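Local atomic coordinates of glutamyl-tRNA synthetase (Methanothermobacter thermautotrophicus, PDB entry 3AII), a protein that attaches glutamate to tRNA in a two-step, ATP-dependent reaction, and as a non-discriminating enzyme serves tRNA(Gln) as well as tRNA(Glu). Residues 174-179 / 220-225; 200-205 / 247-252; 209-214 / 236-241. One frame throughout, in Å; residues are numbered along the deposited sequence.

Contact 1: residues 174-179 / 220-225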
loop_
_atom_site.group_PDB
_atom_site.type_symbol
_atom_site.label_atom_id
_atom_site.label_comp_id
_atom_site.label_asym_id
_atom_site.label_seq_id
_atom_site.Cartn_x
_atom_site.Cartn_y
_atom_site.Cartn_z
ATOM N N THR A 174 4.959 27.745 13.959
ATOM C CA THR A 174 3.544 27.983 13.732
ATOM C C THR A 174 2.732 27.342 14.859
ATOM O O THR A 174 1.817 27.960 15.422
ATOM C CB THR A 174 3.111 27.423 12.364
ATOM O OG1 THR A 174 3.784 28.156 11.324
ATOM C CG2 THR A 174 1.609 27.537 12.175
ATOM N N TYR A 175 3.065 26.095 15.197
ATOM C CA TYR A 175 2.355 25.443 16.297
ATOM C C TYR A 175 2.588 26.181 17.608
ATOM O O TYR A 175 1.699 26.234 18.446
ATOM C CB TYR A 175 2.748 23.967 16.424
ATOM C CG TYR A 175 2.629 23.223 15.122
ATOM C CD1 TYR A 175 1.436 23.244 14.396
ATOM C CD2 TYR A 175 3.684 22.478 14.631
ATOM C CE1 TYR A 175 1.325 22.567 13.200
ATOM C CE2 TYR A 175 3.586 21.799 13.440
ATOM C CZ TYR A 175 2.406 21.853 12.730
ATOM O OH TYR A 175 2.316 21.185 11.537
ATOM N N TYR A 176 3.790 26.719 17.799
ATOM C CA TYR A 176 4.076 27.476 19.028
ATOM C C TYR A 176 3.280 28.778 19.059
ATOM O O TYR A 176 2.720 29.147 20.087
ATOM C CB TYR A 176 5.578 27.771 19.134
ATOM C CG TYR A 176 6.476 26.549 19.210
ATOM C CD1 TYR A 176 5.990 25.306 19.613
ATOM C CD2 TYR A 176 7.823 26.649 18.889
ATOM C CE1 TYR A 176 6.820 24.201 19.665
ATOM C CE2 TYR A 176 8.663 25.554 18.933
ATOM C CZ TYR A 176 8.163 24.331 19.335
ATOM O OH TYR A 176 9.026 23.259 19.397
ATOM N N GLU A 177 3.232 29.465 17.920
ATOM C CA GLU A 177 2.462 30.701 17.773
ATOM C C GLU A 177 1.003 30.469 18.141
ATOM O O GLU A 177 0.395 31.245 18.912
ATOM C CB GLU A 177 2.547 31.204 16.325
ATOM C CG GLU A 177 1.761 32.485 16.065
ATOM C CD GLU A 177 1.655 32.809 14.581
ATOM O OE1 GLU A 177 2.457 32.260 13.792
ATOM O OE2 GLU A 177 0.768 33.606 14.200
ATOM N N TYR A 178 0.430 29.401 17.601
ATOM C CA TYR A 178 -0.976 29.133 17.863
ATOM C C TYR A 178 -1.232 28.535 19.239
ATOM O O TYR A 178 -2.332 28.634 19.740
ATOM C CB TYR A 178 -1.646 28.364 16.709
ATOM C CG TYR A 178 -1.884 29.324 15.575
ATOM C CD1 TYR A 178 -3.009 30.132 15.564
ATOM C CD2 TYR A 178 -0.933 29.504 14.581
ATOM C CE1 TYR A 178 -3.210 31.063 14.563
ATOM C CE2 TYR A 178 -1.126 30.452 13.574
ATOM C CZ TYR A 178 -2.275 31.218 13.582
ATOM O OH TYR A 178 -2.487 32.152 12.592
ATOM N N THR A 179 -0.211 27.932 19.846
ATOM C CA THR A 179 -0.319 27.557 21.262
ATOM C C THR A 179 -0.451 28.810 22.132
ATOM O O THR A 179 -1.293 28.859 23.034
ATOM C CB THR A 179 0.893 26.731 21.719
ATOM O OG1 THR A 179 0.870 25.472 21.034
ATOM C CG2 THR A 179 0.840 26.474 23.224
ATOM N N GLN A 220 4.257 31.948 30.901
ATOM C CA GLN A 220 5.532 31.694 31.557
ATOM C C GLN A 220 5.817 30.185 31.655
ATOM O O GLN A 220 6.930 29.744 31.379
ATOM C CB GLN A 220 5.549 32.345 32.948
ATOM C CG GLN A 220 6.726 31.932 33.814
ATOM C CD GLN A 220 8.043 32.434 33.285
ATOM O OE1 GLN A 220 8.109 33.476 32.628
ATOM N NE2 GLN A 220 9.112 31.700 33.576
ATOM N N ARG A 221 4.814 29.403 32.038
ATOM C CA ARG A 221 4.986 27.953 32.117
ATOM C C ARG A 221 5.265 27.372 30.738
ATOM O O ARG A 221 6.047 26.430 30.594
ATOM C CB ARG A 221 3.738 27.281 32.664
ATOM C CG ARG A 221 3.466 27.539 34.149
ATOM C CD ARG A 221 2.417 26.547 34.616
ATOM N NE ARG A 221 2.234 26.535 36.066
ATOM C CZ ARG A 221 1.514 25.620 36.706
ATOM N NH1 ARG A 221 0.927 24.649 36.019
ATOM N NH2 ARG A 221 1.390 25.666 38.028
ATOM N N TRP A 222 4.597 27.931 29.735
ATOM C CA TRP A 222 4.776 27.491 28.350
ATOM C C TRP A 222 6.225 27.691 27.942
ATOM O O TRP A 222 6.866 26.777 27.413
ATOM C CB TRP A 222 3.815 28.246 27.412
ATOM C CG TRP A 222 4.161 28.196 25.937
ATOM C CD1 TRP A 222 4.490 29.256 25.133
ATOM C CD2 TRP A 222 4.222 27.034 25.107
ATOM N NE1 TRP A 222 4.743 28.831 23.860
ATOM C CE2 TRP A 222 4.589 27.468 23.807
ATOM C CE3 TRP A 222 4.001 25.670 25.329
ATOM C CZ2 TRP A 222 4.729 26.593 22.735
ATOM C CZ3 TRP A 222 4.151 24.792 24.261
ATOM C CH2 TRP A 222 4.513 25.256 22.981
ATOM N N ARG A 223 6.762 28.875 28.221
ATOM C CA ARG A 223 8.126 29.178 27.810
ATOM C C ARG A 223 9.108 28.285 28.552
ATOM O O ARG A 223 10.142 27.877 28.011
ATOM C CB ARG A 223 8.425 30.668 28.032
ATOM C CG ARG A 223 7.703 31.537 27.014
ATOM C CD ARG A 223 8.113 33.007 27.099
ATOM N NE ARG A 223 7.588 33.750 25.954
ATOM C CZ ARG A 223 6.873 34.867 26.042
ATOM N NH1 ARG A 223 6.599 35.394 27.229
ATOM N NH2 ARG A 223 6.439 35.462 24.940
ATOM N N GLU A 224 8.744 27.915 29.772
ATOM C CA GLU A 224 9.606 27.060 30.572
ATOM C C GLU A 224 9.695 25.644 30.018
ATOM O O GLU A 224 10.717 24.975 30.186
ATOM C CB GLU A 224 9.113 27.008 32.012
ATOM C CG GLU A 224 9.243 28.326 32.745
ATOM C CD GLU A 224 8.631 28.256 34.126
ATOM O OE1 GLU A 224 8.527 29.311 34.781
ATOM O OE2 GLU A 224 8.252 27.138 34.542
ATOM N N MET A 225 8.638 25.190 29.347
ATOM C CA MET A 225 8.626 23.832 28.794
ATOM C C MET A 225 9.814 23.570 27.884
ATOM O O MET A 225 10.257 22.441 27.744
ATOM C CB MET A 225 7.320 23.548 28.048
ATOM C CG MET A 225 6.128 23.351 28.969
ATOM S SD MET A 225 4.575 23.013 28.095
ATOM C CE MET A 225 4.951 21.472 27.267
#

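Contact 2: residues 200-205 / 247-252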
loop_
_atom_site.group_PDB
_atom_site.type_symbol
_atom_site.label_atom_id
_atom_site.label_comp_id
_atom_site.label_asym_id
_atom_site.label_seq_id
_atom_site.Cartn_x
_atom_site.Cartn_y
_atom_site.Cartn_z
ATOM N N GLU A 200 -7.003 11.156 37.890
ATOM C CA GLU A 200 -7.970 10.908 38.953
ATOM C C GLU A 200 -8.959 12.073 39.072
ATOM O O GLU A 200 -10.162 11.867 39.247
ATOM C CB GLU A 200 -7.246 10.675 40.280
ATOM C CG GLU A 200 -8.109 10.059 41.365
ATOM C CD GLU A 200 -7.345 9.839 42.655
ATOM O OE1 GLU A 200 -6.533 10.715 43.021
ATOM O OE2 GLU A 200 -7.558 8.793 43.304
ATOM N N LEU A 201 -8.445 13.294 38.967
ATOM C CA LEU A 201 -9.290 14.487 39.018
ATOM C C LEU A 201 -10.185 14.538 37.792
ATOM O O LEU A 201 -11.399 14.728 37.898
ATOM C CB LEU A 201 -8.433 15.751 39.093
ATOM C CG LEU A 201 -7.687 16.013 40.400
ATOM C CD1 LEU A 201 -6.755 17.208 40.255
ATOM C CD2 LEU A 201 -8.675 16.227 41.549
ATOM N N LYS A 202 -9.569 14.359 36.625
ATOM C CA LYS A 202 -10.268 14.415 35.349
ATOM C C LYS A 202 -11.449 13.449 35.289
ATOM O O LYS A 202 -12.527 13.809 34.825
ATOM C CB LYS A 202 -9.294 14.084 34.214
ATOM C CG LYS A 202 -9.853 14.319 32.820
ATOM C CD LYS A 202 -8.943 13.717 31.750
ATOM C CE LYS A 202 -9.098 12.200 31.674
ATOM N NZ LYS A 202 -8.229 11.598 30.627
ATOM N N ASN A 203 -11.235 12.217 35.744
ATOM C CA ASN A 203 -12.265 11.182 35.669
ATOM C C ASN A 203 -13.453 11.459 36.578
ATOM O O ASN A 203 -14.529 10.887 36.396
ATOM C CB ASN A 203 -11.681 9.800 35.978
ATOM C CG ASN A 203 -10.836 9.258 34.848
ATOM O OD1 ASN A 203 -9.868 8.530 35.078
ATOM N ND2 ASN A 203 -11.192 9.612 33.614
ATOM N N ARG A 204 -13.246 12.331 37.560
ATOM C CA ARG A 204 -14.316 12.743 38.463
ATOM C C ARG A 204 -14.820 14.147 38.131
ATOM O O ARG A 204 -15.563 14.747 38.911
ATOM C CB ARG A 204 -13.845 12.694 39.919
ATOM C CG ARG A 204 -13.159 11.397 40.317
ATOM C CD ARG A 204 -13.025 11.303 41.831
ATOM N NE ARG A 204 -12.629 12.578 42.424
ATOM C CZ ARG A 204 -11.370 12.954 42.619
ATOM N NH1 ARG A 204 -11.106 14.132 43.164
ATOM N NH2 ARG A 204 -10.373 12.152 42.266
ATOM N N GLY A 205 -14.406 14.672 36.979
ATOM C CA GLY A 205 -14.883 15.965 36.514
ATOM C C GLY A 205 -14.378 17.150 37.317
ATOM O O GLY A 205 -15.013 18.208 37.354
ATOM N N ALA A 247 -11.670 10.552 27.293
ATOM C CA ALA A 247 -10.498 10.854 26.475
ATOM C C ALA A 247 -10.541 12.273 25.916
ATOM O O ALA A 247 -9.503 12.870 25.631
ATOM C CB ALA A 247 -10.364 9.854 25.347
ATOM N N ILE A 248 -11.746 12.806 25.754
ATOM C CA ILE A 248 -11.910 14.144 25.196
ATOM C C ILE A 248 -11.699 15.231 26.262
ATOM O O ILE A 248 -11.508 16.415 25.945
ATOM C CB ILE A 248 -13.285 14.270 24.503
ATOM C CG1 ILE A 248 -13.381 13.250 23.363
ATOM C CG2 ILE A 248 -13.506 15.682 23.981
ATOM C CD1 ILE A 248 -14.718 13.244 22.670
ATOM N N ARG A 249 -11.710 14.821 27.527
ATOM C CA ARG A 249 -11.539 15.743 28.647
ATOM C C ARG A 249 -10.133 16.352 28.714
ATOM O O ARG A 249 -9.151 15.647 28.938
ATOM C CB ARG A 249 -11.866 15.039 29.966
ATOM C CG ARG A 249 -13.330 14.639 30.099
ATOM C CD ARG A 249 -13.577 13.902 31.408
ATOM N NE ARG A 249 -14.924 13.342 31.451
ATOM C CZ ARG A 249 -15.465 12.778 32.526
ATOM N NH1 ARG A 249 -14.772 12.698 33.655
ATOM N NH2 ARG A 249 -16.701 12.297 32.470
ATOM N N ASP A 250 -10.055 17.663 28.508
ATOM C CA ASP A 250 -8.786 18.408 28.508
ATOM C C ASP A 250 -7.598 17.656 27.894
ATOM O O ASP A 250 -6.583 17.415 28.552
ATOM C CB ASP A 250 -8.434 18.899 29.915
ATOM C CG ASP A 250 -9.356 20.020 30.394
ATOM O OD1 ASP A 250 -10.423 20.225 29.775
ATOM O OD2 ASP A 250 -9.001 20.697 31.374
ATOM N N TRP A 251 -7.720 17.326 26.615
ATOM C CA TRP A 251 -6.717 16.524 25.937
ATOM C C TRP A 251 -5.417 17.295 25.685
ATOM O O TRP A 251 -5.404 18.530 25.631
ATOM C CB TRP A 251 -7.299 15.949 24.637
ATOM C CG TRP A 251 -7.832 16.963 23.657
ATOM C CD1 TRP A 251 -9.113 17.449 23.577
ATOM C CD2 TRP A 251 -7.108 17.569 22.574
ATOM N NE1 TRP A 251 -9.213 18.349 22.534
ATOM C CE2 TRP A 251 -8.000 18.429 21.897
ATOM C CE3 TRP A 251 -5.790 17.463 22.115
ATOM C CZ2 TRP A 251 -7.615 19.184 20.781
ATOM C CZ3 TRP A 251 -5.405 18.218 21.008
ATOM C CH2 TRP A 251 -6.314 19.071 20.357
ATOM N N VAL A 252 -4.328 16.547 25.531
ATOM C CA VAL A 252 -2.988 17.117 25.406
ATOM C C VAL A 252 -2.661 17.589 23.988
ATOM O O VAL A 252 -2.756 16.821 23.023
ATOM C CB VAL A 252 -1.926 16.089 25.837
ATOM C CG1 VAL A 252 -0.528 16.612 25.577
ATOM C CG2 VAL A 252 -2.095 15.750 27.304
HETATM O O HOH W 1 -7.826 13.494 28.421
#

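Contact 3: residues 209-214 / 236-241. With ZN (zinc ion), chain D.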
loop_
_atom_site.group_PDB
_atom_site.type_symbol
_atom_site.label_atom_id
_atom_site.label_comp_id
_atom_site.label_asym_id
_atom_site.label_seq_id
_atom_site.Cartn_x
_atom_site.Cartn_y
_atom_site.Cartn_z
ATOM N N HIS A 209 -5.324 22.591 39.654
ATOM C CA HIS A 209 -4.985 23.985 39.905
ATOM C C HIS A 209 -4.548 24.720 38.636
ATOM O O HIS A 209 -4.814 25.909 38.477
ATOM C CB HIS A 209 -3.893 24.072 40.976
ATOM C CG HIS A 209 -3.286 25.431 41.112
ATOM N ND1 HIS A 209 -3.963 26.495 41.668
ATOM C CD2 HIS A 209 -2.064 25.900 40.767
ATOM C CE1 HIS A 209 -3.185 27.563 41.657
ATOM N NE2 HIS A 209 -2.028 27.230 41.114
ATOM N N CYS A 210 -3.881 24.003 37.734
ATOM C CA CYS A 210 -3.301 24.616 36.544
ATOM C C CYS A 210 -4.395 25.245 35.679
ATOM O O CYS A 210 -4.165 26.236 34.979
ATOM C CB CYS A 210 -2.553 23.563 35.718
ATOM S SG CYS A 210 -1.422 22.498 36.670
ATOM N N ARG A 211 -5.576 24.643 35.725
ATOM C CA ARG A 211 -6.682 25.055 34.869
ATOM C C ARG A 211 -7.193 26.447 35.223
ATOM O O ARG A 211 -7.909 27.062 34.433
ATOM C CB ARG A 211 -7.827 24.048 34.959
ATOM C CG ARG A 211 -8.716 24.010 33.726
ATOM C CD ARG A 211 -9.923 23.120 33.958
ATOM N NE ARG A 211 -10.487 22.594 32.714
ATOM C CZ ARG A 211 -11.518 23.126 32.063
ATOM N NH1 ARG A 211 -12.116 24.219 32.528
ATOM N NH2 ARG A 211 -11.956 22.559 30.947
ATOM N N SER A 212 -6.820 26.943 36.401
ATOM C CA SER A 212 -7.288 28.250 36.857
ATOM C C SER A 212 -6.286 29.375 36.604
ATOM O O SER A 212 -6.582 30.543 36.875
ATOM C CB SER A 212 -7.640 28.206 38.352
ATOM O OG SER A 212 -6.472 28.059 39.146
ATOM N N LEU A 213 -5.101 29.034 36.106
ATOM C CA LEU A 213 -4.072 30.046 35.865
ATOM C C LEU A 213 -4.505 31.038 34.795
ATOM O O LEU A 213 -5.271 30.696 33.884
ATOM C CB LEU A 213 -2.745 29.398 35.447
ATOM C CG LEU A 213 -2.141 28.408 36.442
ATOM C CD1 LEU A 213 -0.872 27.799 35.866
ATOM C CD2 LEU A 213 -1.854 29.100 37.760
ATOM N N GLY A 214 -3.997 32.258 34.899
ATOM C CA GLY A 214 -4.250 33.281 33.905
ATOM C C GLY A 214 -3.286 33.233 32.733
ATOM O O GLY A 214 -2.369 32.410 32.684
ATOM N N ARG A 236 -2.598 21.376 27.772
ATOM C CA ARG A 236 -3.913 20.750 27.637
ATOM C C ARG A 236 -4.922 21.738 27.085
ATOM O O ARG A 236 -4.933 22.899 27.470
ATOM C CB ARG A 236 -4.394 20.239 28.999
ATOM C CG ARG A 236 -3.559 19.084 29.517
ATOM C CD ARG A 236 -4.069 18.585 30.867
ATOM N NE ARG A 236 -3.305 17.404 31.282
ATOM C CZ ARG A 236 -3.500 16.182 30.798
ATOM N NH1 ARG A 236 -4.441 15.955 29.893
ATOM N NH2 ARG A 236 -2.756 15.173 31.228
ATOM N N VAL A 237 -5.749 21.272 26.157
ATOM C CA VAL A 237 -6.804 22.106 25.608
ATOM C C VAL A 237 -7.963 22.077 26.596
ATOM O O VAL A 237 -8.342 21.012 27.064
ATOM C CB VAL A 237 -7.271 21.555 24.265
ATOM C CG1 VAL A 237 -8.415 22.393 23.706
ATOM C CG2 VAL A 237 -6.095 21.510 23.280
ATOM N N LYS A 238 -8.533 23.232 26.917
ATOM C CA LYS A 238 -9.687 23.229 27.807
ATOM C C LYS A 238 -10.902 22.763 27.023
ATOM O O LYS A 238 -11.280 23.388 26.037
ATOM C CB LYS A 238 -9.928 24.624 28.394
ATOM C CG LYS A 238 -8.800 25.119 29.297
ATOM C CD LYS A 238 -9.132 26.459 29.963
ATOM C CE LYS A 238 -7.953 26.934 30.804
ATOM N NZ LYS A 238 -8.236 28.179 31.608
ATOM N N THR A 239 -11.498 21.650 27.444
ATOM C CA THR A 239 -12.726 21.177 26.820
ATOM C C THR A 239 -13.834 21.140 27.864
ATOM O O THR A 239 -14.195 22.175 28.406
ATOM C CB THR A 239 -12.541 19.820 26.129
ATOM O OG1 THR A 239 -12.244 18.810 27.102
ATOM C CG2 THR A 239 -11.386 19.911 25.127
ATOM N N ASP A 240 -14.364 19.956 28.133
ATOM C CA ASP A 240 -15.414 19.775 29.128
ATOM C C ASP A 240 -14.951 18.676 30.065
ATOM O O ASP A 240 -14.792 17.536 29.644
ATOM C CB ASP A 240 -16.718 19.369 28.435
ATOM C CG ASP A 240 -17.768 18.842 29.404
ATOM O OD1 ASP A 240 -17.620 19.041 30.626
ATOM O OD2 ASP A 240 -18.750 18.226 28.937
ATOM N N LEU A 241 -14.712 19.016 31.331
ATOM C CA LEU A 241 -14.229 18.012 32.277
ATOM C C LEU A 241 -15.301 16.973 32.602
ATOM O O LEU A 241 -15.011 15.938 33.198
ATOM C CB LEU A 241 -13.703 18.649 33.562
ATOM C CG LEU A 241 -12.370 19.393 33.490
ATOM C CD1 LEU A 241 -11.976 19.872 34.873
ATOM C CD2 LEU A 241 -11.280 18.514 32.898
HETATM ZN ZN ZN D . -2.541 20.433 36.345
HETATM O O HOH W 2 -5.423 28.046 33.033
#

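Contact 1: residues 174-179 / 220-225
W222 reaches out from helix 215-224 and lays its indole against Y176 and T179, which sit one turn apart on helix 172-184. One interaction is a CH-pi contact: the methyl CG2 of T179 stands 3.6 Å from the centroid of the six-membered ring of W222, 2° off the ring normal. This placement follows from the threonine torsion, which sets CG2 anti to the backbone N and OG1 beside it (chi1 -67°), turning the methyl to the tryptophan.

The aromatic contact is of another kind. Y176 meets the rim of the indole near its plane, with CD1 of Y176 3.6 Å from CZ2 of W222. The two rings are inclined at 66°, an oblique pairing, and their centroids lie 5.7 Å apart. F226 packs edge-to-face on both rings, and M254 of strand 252-256 touches T179 and W222, so the indole is wedged between the helices and the sheet.

The hydroxyls bond away from the interface. OG1 of T179 donates to O of Y175 at 2.8 Å, while T179 N reaches the same oxygen from the opposite face of its carbonyl plane. The hydroxyl of Y176 is hydrogen-bonded to the main-chain O of V270.

All three touching residues are buried. With the threonine hydroxyl turned back onto its own helix and the tyrosine hydroxyl engaged elsewhere, Y176, T179 and W222 present carbon to one another and meet through apolar and ring contacts.

Contact 2: residues 200-205 / 247-252
The Schellman motif that ends helix 195-203 is where R249 grips K202 by its main chain. G205, with positive phi, is the C-prime residue of this turn: its N bonds to O of K202, and E206 N reaches back to L201 O. R249 NH1 donates to that same K202 oxygen at 2.8 Å, so one carbonyl at the helix C-terminus takes two N-H groups. The bond is somewhat bent, with an N-H...O angle of 145°, although the oxygen lies close to the guanidinium plane. A cationic group at this end of the helix would be expected to suit the negative pole of its dipole.

Nearer the backbone of R249, the stems of the two side chains cross at a slant. CG of K202 lies 3.6 Å from CB of R249, and CD of K202 comes within 3.4 Å of the main-chain O of R249. The segment 247-252 closes the loop between strands 234-237 and 252-256, neighbours in an antiparallel sheet, so the contact fixes the helix end to a connection of that sheet. NE of R249 is bonded to O of H243 within the same connection, which steadies the rotation of the guanidinium; an alanine here would probably leave the K202 carbonyl with the turn N-H alone and the H243 carbonyl without its NE donor.

The lysine amino group heads elsewhere. A bend at chi3 (76°) carries NZ of K202 to water 1, which accepts from it at 2.9 Å. The same water donates to O of R249 at 2.6 Å and, weakly, to O of A247, while a weak direct bond joins NZ to P246 O.

Contact 3: residues 209-214 / 236-241
R211 slides its side chain between K238 and L241, which close on its guanidinium from opposite faces. On one face lies CB of K238, 3.9 Å from NH2 of R211; over the other lies CG of L241, 3.8 Å from NE of R211. R211 and L241 run past each other in opposite directions, and CD1 of L241 also meets CD of the arginine at 3.9 Å. The edge of the guanidinium is left for polar partners: NH2 gives a weak bond to O of T239, 3.4 Å long with an N-H...O angle of 134°, whereas the stronger partner is D250, whose OD2 forms a salt bridge with NE. Flanked on both faces and held at its edge, the group is probably well fixed in rotation.

K238 in turn donates to the main chain of R211. Its chain is extended beyond CG, with CG beside the backbone N (chi1 -64°), and this carries NZ to the main-chain O of R211 at 3.1 Å. Water 2 accepts from NZ of K238 and donates to O of C210 and O of L213, binding the lysine more firmly to the turn. The two cationic ends stay apart, and the carboxylate of D250 is likely to offset the arginine's charge.

R211 belongs to a short 3-10 turn, residues 210-212, in which S212 OG donates a hydrogen bond to O of H209, an oxygen that also accepts from S212 N. Just before R211, SG of C210 binds the zinc ion at 2.4 Å. C191, C193 and C208 supply the other ligands, so that two Cys-X-Cys pairs, from separate parts of the chain, make up a four-cysteine zinc site.

The three contacts gather in one part of the catalytic domain, with centres 37 to 41 Å from the centre of the chain. Contacts 2 and 3 are closest, about 10 Å between centres, and are joined by the D250–R211 salt bridge; contact 1 lies about 15 Å from contact 3 and 22 Å from contact 2. Along the chain contact 3 is nested within contact 2, while contact 1 alternates with both. Contact 1 joins helices 172-184 and 215-224, contact 2 ties helix 195-203 to the loop between strands 234-237 and 252-256, and contact 3 holds the zinc-binding turn against the end of strand 234-237. This zinc-bearing unit is consistent with the acceptor-binding insertion of class I glutamyl-tRNA synthetases.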